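Local coordinates for putative major capsid protein (Cafeteriavirus-dependent mavirus, PDB 6G44) that probably builds the outer shell of the virophage particle as its major capsid protein, a double jelly-roll subunit that associates in threes, at residues T493-T496 and P497-L501; I426-P430 and S431-L435; S90-K93 and D94-G97; I154-S158 and M159-Y163. All coordinates share one frame; numbering follows the deposited sequence.

In the fold
All four contacts are local, each made where the chain turns within one continuous run of residues. Contact 1 lies at the surface, at the start of helix 497-501, and contact 2 is partly buried, where strand 425-428 ends; their centres are about 18 Å apart. Contacts 3 and 4 lie across the chain's centre from contact 1, and their loops touch through D94 O and N161 ND2. Contact 1 is a helix cap, and contact 2 rests on a buried aspartate bonded to the backbone; water bridges occur in contacts 2, 3 and 4, and lysine-held sulfates in contacts 3 and 4. Every one of them reaches a neighbouring subunit of the trimer.

Contact 1. Residues T493-T496 and P497-L501; sequences TLYT and PDQLL
T496 and L500 are joined where the chain leaves its extended course and enters helix 497-501: L500 N donates to T496 O over 3.1 Å with an N-H...O angle of 163°, the first i to i+4 bond of the helix. T496 itself stands just before the helix, and its side chain closes the end. The hydroxyl T496 OG1 is tucked between the backbone N and the carbonyl carbon of its own residue (chi1 65°), which turns it over the first helical turn, where it accepts from Q499 N at 3.0 Å. P497 fills the first helical position, where its lack of an N-H costs no helix bond. Q499 reaches back along the preceding chain with CG anti to its backbone N and an extended chain beyond. This brings its amide to the edge of the Y495 ring, Q499 NE2 lying 3.7 Å from Y495 CD1, with the ring and amide planes 72° apart. In this conformer, one of two for Q499, the amide oxygen also bonds to T13 OG1 of the second subunit. From another direction L500 crosses Y495 at about a right angle, its CD2 methyl 3.8 Å from Y495 CB. T13 of the second subunit and I31 of the third also pack on Y495, placing this corner where three subunits meet. A threonine whose hydroxyl takes the backbone N-H three residues on, followed by proline at the first helical position, is a classic helix N-cap.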
loop_
_atom_site.group_PDB
_atom_site.type_symbol
_atom_site.label_atom_id
_atom_site.label_comp_id
_atom_site.label_asym_id
_atom_site.label_seq_id
_atom_site.Cartn_x
_atom_site.Cartn_y
_atom_site.Cartn_z
ATOM N N THR C 493 4.142 -32.790 10.999
ATOM C CA THR C 493 3.364 -32.633 12.210
ATOM C C THR C 493 2.074 -33.409 11.986
ATOM O O THR C 493 1.144 -32.892 11.350
ATOM C CB THR C 493 3.072 -31.137 12.488
ATOM O OG1 THR C 493 2.455 -30.529 11.338
ATOM C CG2 THR C 493 4.345 -30.394 12.790
ATOM N N LEU C 494 2.043 -34.658 12.430
ATOM C CA LEU C 494 0.904 -35.559 12.206
ATOM C C LEU C 494 0.261 -36.019 13.509
ATOM O O LEU C 494 0.960 -36.300 14.499
ATOM C CB LEU C 494 1.349 -36.774 11.396
ATOM C CG LEU C 494 1.930 -36.494 10.017
ATOM C CD1 LEU C 494 2.404 -37.789 9.377
ATOM C CD2 LEU C 494 0.923 -35.779 9.130
ATOM N N TYR C 495 -1.066 -36.112 13.494
ATOM C CA TYR C 495 -1.880 -36.455 14.646
ATOM C C TYR C 495 -3.046 -37.318 14.183
ATOM O O TYR C 495 -3.395 -37.323 13.007
ATOM C CB TYR C 495 -2.406 -35.185 15.353
ATOM C CG TYR C 495 -1.295 -34.222 15.635
ATOM C CD1 TYR C 495 -0.535 -34.309 16.796
ATOM C CD2 TYR C 495 -0.931 -33.291 14.671
ATOM C CE1 TYR C 495 0.547 -33.433 16.987
ATOM C CE2 TYR C 495 0.135 -32.449 14.844
ATOM C CZ TYR C 495 0.871 -32.515 15.985
ATOM O OH TYR C 495 1.923 -31.621 16.106
ATOM N N THR C 496 -3.668 -38.037 15.112
ATOM C CA THR C 496 -4.835 -38.806 14.741
ATOM C C THR C 496 -6.013 -37.866 14.484
ATOM O O THR C 496 -6.101 -36.793 15.106
ATOM C CB THR C 496 -5.260 -39.809 15.821
ATOM O OG1 THR C 496 -5.671 -39.104 16.994
ATOM C CG2 THR C 496 -4.105 -40.776 16.149
ATOM N N PRO C 497 -6.953 -38.290 13.612
ATOM C CA PRO C 497 -8.162 -37.484 13.482
ATOM C C PRO C 497 -8.849 -37.233 14.829
ATOM O O PRO C 497 -9.300 -36.121 15.099
ATOM C CB PRO C 497 -9.036 -38.320 12.537
ATOM C CG PRO C 497 -8.082 -39.092 11.714
ATOM C CD PRO C 497 -6.880 -39.348 12.591
ATOM N N ASP C 498 -8.896 -38.249 15.695
ATOM C CA ASP C 498 -9.503 -38.062 16.989
ATOM C C ASP C 498 -8.810 -36.984 17.816
ATOM O O ASP C 498 -9.482 -36.191 18.459
ATOM C CB ASP C 498 -9.579 -39.388 17.774
ATOM C CG ASP C 498 -10.617 -40.347 17.219
ATOM O OD1 ASP C 498 -11.505 -39.937 16.422
ATOM O OD2 ASP C 498 -10.531 -41.537 17.592
ATOM N N GLN C 499 -7.474 -36.909 17.792
ATOM C CA GLN C 499 -6.814 -35.845 18.539
ATOM C C GLN C 499 -7.165 -34.474 17.982
ATOM O O GLN C 499 -7.386 -33.546 18.742
ATOM C CB GLN C 499 -5.301 -35.979 18.584
ATOM C CG GLN C 499 -4.747 -34.969 19.575
ATOM C CD GLN C 499 -3.259 -34.840 19.598
ATOM O OE1 GLN C 499 -2.746 -33.736 19.797
ATOM N NE2 GLN C 499 -2.556 -35.947 19.426
ATOM N N LEU C 500 -7.229 -34.361 16.663
ATOM C CA LEU C 500 -7.551 -33.072 16.053
ATOM C C LEU C 500 -9.001 -32.683 16.314
ATOM O O LEU C 500 -9.253 -31.552 16.728
ATOM C CB LEU C 500 -7.239 -33.106 14.566
ATOM C CG LEU C 500 -5.771 -33.364 14.236
ATOM C CD1 LEU C 500 -5.589 -33.419 12.727
ATOM C CD2 LEU C 500 -4.846 -32.341 14.869
ATOM N N LEU C 501 -9.919 -33.641 16.182
ATOM C CA LEU C 501 -11.349 -33.397 16.422
ATOM C C LEU C 501 -11.622 -32.850 17.826
ATOM O O LEU C 501 -12.536 -32.049 17.993
ATOM C CB LEU C 501 -12.183 -34.668 16.185
ATOM C CG LEU C 501 -12.365 -35.086 14.724
ATOM C CD1 LEU C 501 -12.786 -36.542 14.626
ATOM C CD2 LEU C 501 -13.388 -34.190 14.032
#

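Contact 2. Residues I426-P430 and S431-L435; sequences IFFRP and SDLGL
D432 folds its carboxylate back onto the end of strand 425-428, where D432 OD2 accepts from R429 N at 2.8 Å. The bond is almost straight, 172° at the hydrogen, but it meets the carboxylate from above its plane. With CG beside its own backbone N, the aspartate swings toward the strand end, and D432 OD2 also comes within 3.6 Å of F428 CA. N385 ND2 gives the same oxygen a second donor, so this buried carboxylate is gripped from two parts of the fold. R429 runs the other way: its chain is extended from CG to NE, and NE bonds to N385 OD1 and not to D432, so the two side chains meet only through R429 CB and CG. The loop itself is a helix-like turn following one jelly-roll strand, with D432 N bonded to R429 O and L433 N to P430 O, the latter at 3.1 Å. P430 O also accepts a hydrogen bond from a water that in turn accepts from L435 N, tying the far end of the turn to its start. F428 CG stands between the backbone N and the carbonyl carbon (chi1 74°), which turns the ring toward L433; the CD2 methyl of L433 lies 4.0 Å from F428 CE1, the two side chains crossing at a slant. F335 meets the F428 ring with planes about 20° apart, while S431 packs on G36 and D432 on I37, both of the third subunit.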
loop_
_atom_site.group_PDB
_atom_site.type_symbol
_atom_site.label_atom_id
_atom_site.label_comp_id
_atom_site.label_asym_id
_atom_site.label_seq_id
_atom_site.Cartn_x
_atom_site.Cartn_y
_atom_site.Cartn_z
ATOM N N ILE C 426 -4.502 -22.235 -8.533
ATOM C CA ILE C 426 -5.615 -22.376 -7.586
ATOM C C ILE C 426 -5.111 -23.033 -6.304
ATOM O O ILE C 426 -4.748 -24.212 -6.312
ATOM C CB ILE C 426 -6.827 -23.131 -8.163
ATOM C CG1 ILE C 426 -7.359 -22.420 -9.407
ATOM C CG2 ILE C 426 -7.926 -23.258 -7.105
ATOM C CD1 ILE C 426 -8.306 -23.262 -10.247
ATOM N N PHE C 427 -5.106 -22.288 -5.217
ATOM C CA PHE C 427 -4.754 -22.777 -3.895
ATOM C C PHE C 427 -6.023 -23.182 -3.180
ATOM O O PHE C 427 -6.988 -22.395 -3.140
ATOM C CB PHE C 427 -4.034 -21.697 -3.078
ATOM C CG PHE C 427 -2.683 -21.312 -3.622
ATOM C CD1 PHE C 427 -1.559 -22.067 -3.314
ATOM C CD2 PHE C 427 -2.504 -20.172 -4.424
ATOM C CE1 PHE C 427 -0.310 -21.697 -3.783
ATOM C CE2 PHE C 427 -1.243 -19.804 -4.874
ATOM C CZ PHE C 427 -0.146 -20.592 -4.573
ATOM N N PHE C 428 -6.082 -24.415 -2.652
ATOM C CA PHE C 428 -7.238 -24.855 -1.840
ATOM C C PHE C 428 -6.784 -25.748 -0.696
ATOM O O PHE C 428 -5.752 -26.422 -0.804
ATOM C CB PHE C 428 -8.329 -25.540 -2.693
ATOM C CG PHE C 428 -7.974 -26.934 -3.164
ATOM C CD1 PHE C 428 -8.304 -28.044 -2.404
ATOM C CD2 PHE C 428 -7.359 -27.143 -4.407
ATOM C CE1 PHE C 428 -7.958 -29.322 -2.826
ATOM C CE2 PHE C 428 -7.049 -28.414 -4.840
ATOM C CZ PHE C 428 -7.344 -29.516 -4.043
ATOM N N ARG C 429 -7.507 -25.672 0.412
ATOM C CA ARG C 429 -7.217 -26.439 1.630
ATOM C C ARG C 429 -8.222 -27.591 1.732
ATOM O O ARG C 429 -9.318 -27.510 1.173
ATOM C CB ARG C 429 -7.387 -25.537 2.847
ATOM C CG ARG C 429 -6.487 -24.316 2.874
ATOM C CD ARG C 429 -6.818 -23.481 4.073
ATOM N NE ARG C 429 -6.042 -22.247 4.154
ATOM C CZ ARG C 429 -4.859 -22.118 4.730
ATOM N NH1 ARG C 429 -4.274 -23.140 5.337
ATOM N NH2 ARG C 429 -4.269 -20.932 4.764
ATOM N N PRO C 430 -7.913 -28.631 2.500
ATOM C CA PRO C 430 -8.914 -29.699 2.676
ATOM C C PRO C 430 -10.227 -29.175 3.283
ATOM O O PRO C 430 -11.319 -29.654 2.926
ATOM C CB PRO C 430 -8.197 -30.715 3.573
ATOM C CG PRO C 430 -7.014 -30.044 4.106
ATOM C CD PRO C 430 -6.633 -28.948 3.159
ATOM N N SER C 431 -10.144 -28.162 4.132
ATOM C CA SER C 431 -11.349 -27.545 4.704
ATOM C C SER C 431 -12.213 -26.836 3.662
ATOM O O SER C 431 -13.424 -26.722 3.848
ATOM C CB SER C 431 -10.983 -26.631 5.869
ATOM O OG SER C 431 -10.027 -25.637 5.522
ATOM N N ASP C 432 -11.631 -26.407 2.553
ATOM C CA ASP C 432 -12.435 -25.802 1.472
ATOM C C ASP C 432 -13.356 -26.788 0.779
ATOM O O ASP C 432 -14.297 -26.378 0.099
ATOM C CB ASP C 432 -11.553 -25.116 0.432
ATOM C CG ASP C 432 -10.779 -23.954 0.994
ATOM O OD1 ASP C 432 -11.329 -23.215 1.856
ATOM O OD2 ASP C 432 -9.601 -23.779 0.596
ATOM N N LEU C 433 -13.073 -28.073 0.900
ATOM C CA LEU C 433 -13.804 -29.128 0.165
ATOM C C LEU C 433 -15.144 -29.510 0.784
ATOM O O LEU C 433 -15.938 -30.159 0.107
ATOM C CB LEU C 433 -12.929 -30.391 0.078
ATOM C CG LEU C 433 -11.592 -30.242 -0.674
ATOM C CD1 LEU C 433 -10.732 -31.471 -0.427
ATOM C CD2 LEU C 433 -11.789 -30.045 -2.166
ATOM N N GLY C 434 -15.400 -29.131 2.041
ATOM C CA GLY C 434 -16.660 -29.452 2.690
ATOM C C GLY C 434 -16.941 -30.935 2.730
ATOM O O GLY C 434 -18.086 -31.360 2.537
ATOM N N LEU C 435 -15.918 -31.734 3.034
ATOM C CA LEU C 435 -16.044 -33.186 2.936
ATOM C C LEU C 435 -16.969 -33.713 4.007
ATOM O O LEU C 435 -16.948 -33.259 5.158
ATOM C CB LEU C 435 -14.681 -33.875 3.072
ATOM C CG LEU C 435 -13.623 -33.572 2.000
ATOM C CD1 LEU C 435 -12.267 -34.121 2.391
ATOM C CD2 LEU C 435 -14.013 -34.142 0.649
HETATM O O HOH W 1 -13.483 -30.752 4.279
#

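Contact 3. Residues S90-K93 and D94-G97; sequences SSLK and DQIG. With SO4 (sulfate ion), chain F.
K93 and D94 lie side by side and point the same way, the lysine methylenes running alongside the carboxylate: D94 OD1 is 3.7 Å from K93 CE. The charged ends do not meet, K93 NZ and D94 OD2 being 4.8 Å apart. In one of its two conformers K93 sets out anti to its backbone N (chi1 -178°) and then bends at chi2 and chi4, which carries NZ past the aspartate to a sulfate. There K93 NZ bonds sulfate O1 at 2.9 Å, and sulfate O2 weakly. T167 and, from the second subunit, K155, N400 and T403 hold the same ion, which probably came from the crystallisation liquor, while D94 OD1 takes Q165 N.

Q95 points back at the first half of the turn, with Q95 OE1 3.2 Å from L92 CA; a water links OE1 to L92 N, and NE2 goes on to D247. The turn beneath is a type II beta turn from L92 to Q95, closed by Q95 N to L92 O at 3.1 Å with a bent angle of 138°. A second water joins L92 O to I96 N. Just ahead, S91 OG accepts from K93 N in an ST turn. L92 and I96 meet more loosely, L92 CB to I96 CG1 at 4.5 Å. The turn leads from the loop after strand 74-84 into strand 96-98, which pairs antiparallel with strand 242-244, while L92 and I96 pack against strand 195-205.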
loop_
_atom_site.group_PDB
_atom_site.type_symbol
_atom_site.label_atom_id
_atom_site.label_comp_id
_atom_site.label_asym_id
_atom_site.label_seq_id
_atom_site.Cartn_x
_atom_site.Cartn_y
_atom_site.Cartn_z
ATOM N N SER C 90 18.426 0.298 -32.044
ATOM C CA SER C 90 17.365 0.101 -31.049
ATOM C C SER C 90 17.702 0.855 -29.770
ATOM O O SER C 90 18.794 0.703 -29.233
ATOM C CB SER C 90 17.196 -1.374 -30.718
ATOM O OG SER C 90 16.635 -2.117 -31.793
ATOM N N SER C 91 16.759 1.654 -29.263
ATOM C CA SER C 91 16.999 2.394 -28.022
ATOM C C SER C 91 17.122 1.482 -26.794
ATOM O O SER C 91 17.888 1.772 -25.873
ATOM C CB SER C 91 15.924 3.462 -27.784
ATOM O OG SER C 91 14.702 2.920 -27.283
ATOM N N LEU C 92 16.340 0.399 -26.809
ATOM C CA LEU C 92 16.190 -0.548 -25.680
ATOM C C LEU C 92 15.551 0.086 -24.438
ATOM O O LEU C 92 15.521 -0.532 -23.385
ATOM C CB LEU C 92 17.504 -1.235 -25.321
ATOM C CG LEU C 92 18.094 -2.064 -26.478
ATOM C CD1 LEU C 92 19.446 -2.620 -26.061
ATOM C CD2 LEU C 92 17.164 -3.178 -26.905
ATOM N N LYS C 93 14.995 1.287 -24.583
ATOM C CA LYS C 93 14.515 1.989 -23.403
ATOM C C LYS C 93 13.357 1.208 -22.778
ATOM O O LYS C 93 12.390 0.851 -23.444
ATOM C CB LYS C 93 14.114 3.426 -23.729
ATOM C CG LYS C 93 13.636 4.266 -22.539
ATOM C CD LYS C 93 14.596 4.290 -21.361
ATOM C CE LYS C 93 14.137 5.304 -20.316
ATOM N NZ LYS C 93 14.162 6.707 -20.837
ATOM N N ASP C 94 13.507 0.943 -21.480
ATOM C CA ASP C 94 12.484 0.237 -20.688
ATOM C C ASP C 94 12.167 -1.169 -21.196
ATOM O O ASP C 94 11.052 -1.675 -21.059
ATOM C CB ASP C 94 11.203 1.101 -20.539
ATOM C CG ASP C 94 11.451 2.419 -19.818
ATOM O OD1 ASP C 94 12.278 2.469 -18.900
ATOM O OD2 ASP C 94 10.768 3.414 -20.154
ATOM N N GLN C 95 13.157 -1.832 -21.798
ATOM C CA GLN C 95 12.913 -3.135 -22.414
ATOM C C GLN C 95 13.743 -4.304 -21.877
ATOM O O GLN C 95 13.430 -5.450 -22.211
ATOM C CB GLN C 95 13.136 -3.022 -23.926
ATOM C CG GLN C 95 11.983 -2.282 -24.574
ATOM C CD GLN C 95 12.193 -1.982 -26.041
ATOM O OE1 GLN C 95 13.267 -1.536 -26.438
ATOM N NE2 GLN C 95 11.144 -2.202 -26.845
ATOM N N ILE C 96 14.731 -4.059 -21.023
ATOM C CA ILE C 96 15.629 -5.101 -20.523
ATOM C C ILE C 96 15.581 -5.128 -19.001
ATOM O O ILE C 96 15.625 -4.070 -18.350
ATOM C CB ILE C 96 17.108 -4.830 -20.936
ATOM C CG1 ILE C 96 17.251 -4.671 -22.451
ATOM C CG2 ILE C 96 18.031 -5.938 -20.439
ATOM C CD1 ILE C 96 16.845 -5.885 -23.254
ATOM N N GLY C 97 15.526 -6.316 -18.443
ATOM C CA GLY C 97 15.640 -6.490 -17.010
ATOM C C GLY C 97 15.842 -7.922 -16.660
ATOM O O GLY C 97 16.380 -8.714 -17.459
HETATM S S SO4 F . 16.370 8.868 -18.784
HETATM O O1 SO4 F . 16.504 7.495 -19.323
HETATM O O2 SO4 F . 15.225 9.547 -19.429
HETATM O O3 SO4 F . 16.165 8.788 -17.317
HETATM O O4 SO4 F . 17.576 9.621 -19.177
HETATM O O HOH W 2 16.279 -1.529 -20.995
HETATM O O HOH W 3 14.305 -0.755 -28.703
#

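Contact 4. Residues I154-S158 and M159-Y163; sequences IKAVS and MNNPY. With SO4 (sulfate ion), chain P.
This loop between helix 136-142 and strand 183-186 doubles back on itself, bringing I154 against N161, P162 and Y163 after a type I beta turn from K155 to S158. I154 supplies the apolar side. I154 CD1 meets P162 CG tip to tip at 3.7 Å and approaches the Y163 ring obliquely, lying 3.7 Å from Y163 CE2, while the isoleucine and tyrosine side chains cross at about a right angle. P162 CG stands over the centre of one face of the same ring, so isoleucine and proline together hold the tyrosine, whose hydroxyl bonds to R176. The other branch, I154 CG2, is anti to the I154 backbone N (chi1 -67° for CG1) and reaches N161 OD1 at 3.2 Å.

N161 OD1 closes an Asx turn, accepting from Y163 N at 2.8 Å with the N-H above the carbonyl plane. N161 CG lies anti to its backbone N (chi1 171°), which sends the amide across the loop; N161 ND2 lies 3.6 Å from A156 CA, donates to D94 O in the neighbouring loop and also to a water near A156 O and S158 O. No direct hydrogen bond spans the two halves of the loop; water supplies the links instead. One water accepts a hydrogen bond from K155 N and donates one to N160 O; N160 is the central residue of an inverse gamma turn. K155 leaves on the outer side, bends at chi3 and brings K155 NZ to within 2.9 Å of O1 of a sulfate, which N400 and T403, with T167 and K93 of the third subunit, also bind.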
loop_
_atom_site.group_PDB
_atom_site.type_symbol
_atom_site.label_atom_id
_atom_site.label_comp_id
_atom_site.label_asym_id
_atom_site.label_seq_id
_atom_site.Cartn_x
_atom_site.Cartn_y
_atom_site.Cartn_z
ATOM N N ILE C 154 5.161 -8.439 -22.568
ATOM C CA ILE C 154 5.560 -7.163 -21.977
ATOM C C ILE C 154 6.007 -6.266 -23.108
ATOM O O ILE C 154 6.777 -6.705 -23.975
ATOM C CB ILE C 154 6.734 -7.370 -20.993
ATOM C CG1 ILE C 154 6.280 -8.172 -19.778
ATOM C CG2 ILE C 154 7.345 -6.041 -20.579
ATOM C CD1 ILE C 154 7.419 -8.813 -18.989
ATOM N N LYS C 155 5.534 -5.030 -23.146
ATOM C CA LYS C 155 5.908 -4.070 -24.199
ATOM C C LYS C 155 6.237 -2.730 -23.594
ATOM O O LYS C 155 5.543 -2.262 -22.681
ATOM C CB LYS C 155 4.771 -3.891 -25.196
ATOM C CG LYS C 155 4.355 -5.176 -25.898
ATOM C CD LYS C 155 3.346 -4.929 -27.032
ATOM C CE LYS C 155 2.054 -4.277 -26.551
ATOM N NZ LYS C 155 1.058 -4.206 -27.666
ATOM N N ALA C 156 7.301 -2.090 -24.083
ATOM C CA ALA C 156 7.655 -0.746 -23.619
ATOM C C ALA C 156 6.620 0.334 -23.934
ATOM O O ALA C 156 6.610 1.351 -23.293
ATOM C CB ALA C 156 9.040 -0.340 -24.149
ATOM N N VAL C 157 5.754 0.092 -24.909
ATOM C CA VAL C 157 4.667 1.037 -25.182
ATOM C C VAL C 157 3.586 1.038 -24.104
ATOM O O VAL C 157 2.763 1.943 -24.077
ATOM C CB VAL C 157 4.008 0.822 -26.563
ATOM C CG1 VAL C 157 5.032 1.073 -27.679
ATOM C CG2 VAL C 157 3.350 -0.538 -26.697
ATOM N N SER C 158 3.572 0.017 -23.246
ATOM C CA SER C 158 2.522 -0.160 -22.227
ATOM C C SER C 158 3.008 0.240 -20.862
ATOM O O SER C 158 4.174 0.062 -20.524
ATOM C CB SER C 158 2.137 -1.641 -22.155
ATOM O OG SER C 158 1.800 -2.154 -23.425
ATOM N N MET C 159 2.120 0.782 -20.040
ATOM C CA MET C 159 2.546 1.258 -18.736
ATOM C C MET C 159 2.767 0.174 -17.699
ATOM O O MET C 159 3.588 0.349 -16.784
ATOM C CB MET C 159 1.545 2.281 -18.209
ATOM C CG MET C 159 1.376 3.511 -19.101
ATOM S SD MET C 159 2.848 4.497 -19.417
ATOM C CE MET C 159 3.651 4.447 -17.836
ATOM N N ASN C 160 2.047 -0.942 -17.805
ATOM C CA ASN C 160 2.317 -2.078 -16.914
ATOM C C ASN C 160 3.489 -2.852 -17.521
ATOM O O ASN C 160 3.335 -3.814 -18.296
ATOM C CB ASN C 160 1.108 -2.973 -16.721
ATOM C CG ASN C 160 1.386 -4.052 -15.682
ATOM O OD1 ASN C 160 1.940 -3.745 -14.642
ATOM N ND2 ASN C 160 1.054 -5.310 -15.983
ATOM N N ASN C 161 4.679 -2.408 -17.151
ATOM C CA ASN C 161 5.915 -2.893 -17.773
ATOM C C ASN C 161 6.970 -3.004 -16.692
ATOM O O ASN C 161 7.528 -1.990 -16.277
ATOM C CB ASN C 161 6.377 -1.904 -18.858
ATOM C CG ASN C 161 7.747 -2.230 -19.397
ATOM O OD1 ASN C 161 8.271 -3.320 -19.148
ATOM N ND2 ASN C 161 8.359 -1.275 -20.130
ATOM N N PRO C 162 7.284 -4.229 -16.263
ATOM C CA PRO C 162 8.268 -4.401 -15.200
ATOM C C PRO C 162 9.697 -4.043 -15.642
ATOM O O PRO C 162 10.569 -3.935 -14.800
ATOM C CB PRO C 162 8.157 -5.876 -14.842
ATOM C CG PRO C 162 7.745 -6.515 -16.104
ATOM C CD PRO C 162 6.825 -5.538 -16.776
ATOM N N TYR C 163 9.926 -3.808 -16.942
ATOM C CA TYR C 163 11.263 -3.345 -17.364
ATOM C C TYR C 163 11.390 -1.847 -17.463
ATOM O O TYR C 163 12.432 -1.352 -17.877
ATOM C CB TYR C 163 11.725 -4.094 -18.637
ATOM C CG TYR C 163 11.610 -5.593 -18.468
ATOM C CD1 TYR C 163 12.008 -6.244 -17.288
ATOM C CD2 TYR C 163 11.066 -6.398 -19.484
ATOM C CE1 TYR C 163 11.829 -7.603 -17.108
ATOM C CE2 TYR C 163 10.908 -7.766 -19.315
ATOM C CZ TYR C 163 11.286 -8.372 -18.135
ATOM O OH TYR C 163 11.119 -9.711 -17.883
HETATM S S SO4 P . -1.979 -3.317 -25.914
HETATM O O1 SO4 P . -1.757 -4.330 -26.962
HETATM O O2 SO4 P . -3.358 -2.764 -26.013
HETATM O O3 SO4 P . -1.768 -3.877 -24.552
HETATM O O4 SO4 P . -0.944 -2.264 -26.152
HETATM O O HOH W 4 3.725 -4.347 -20.956
HETATM O O HOH W 5 6.709 1.210 -20.452
#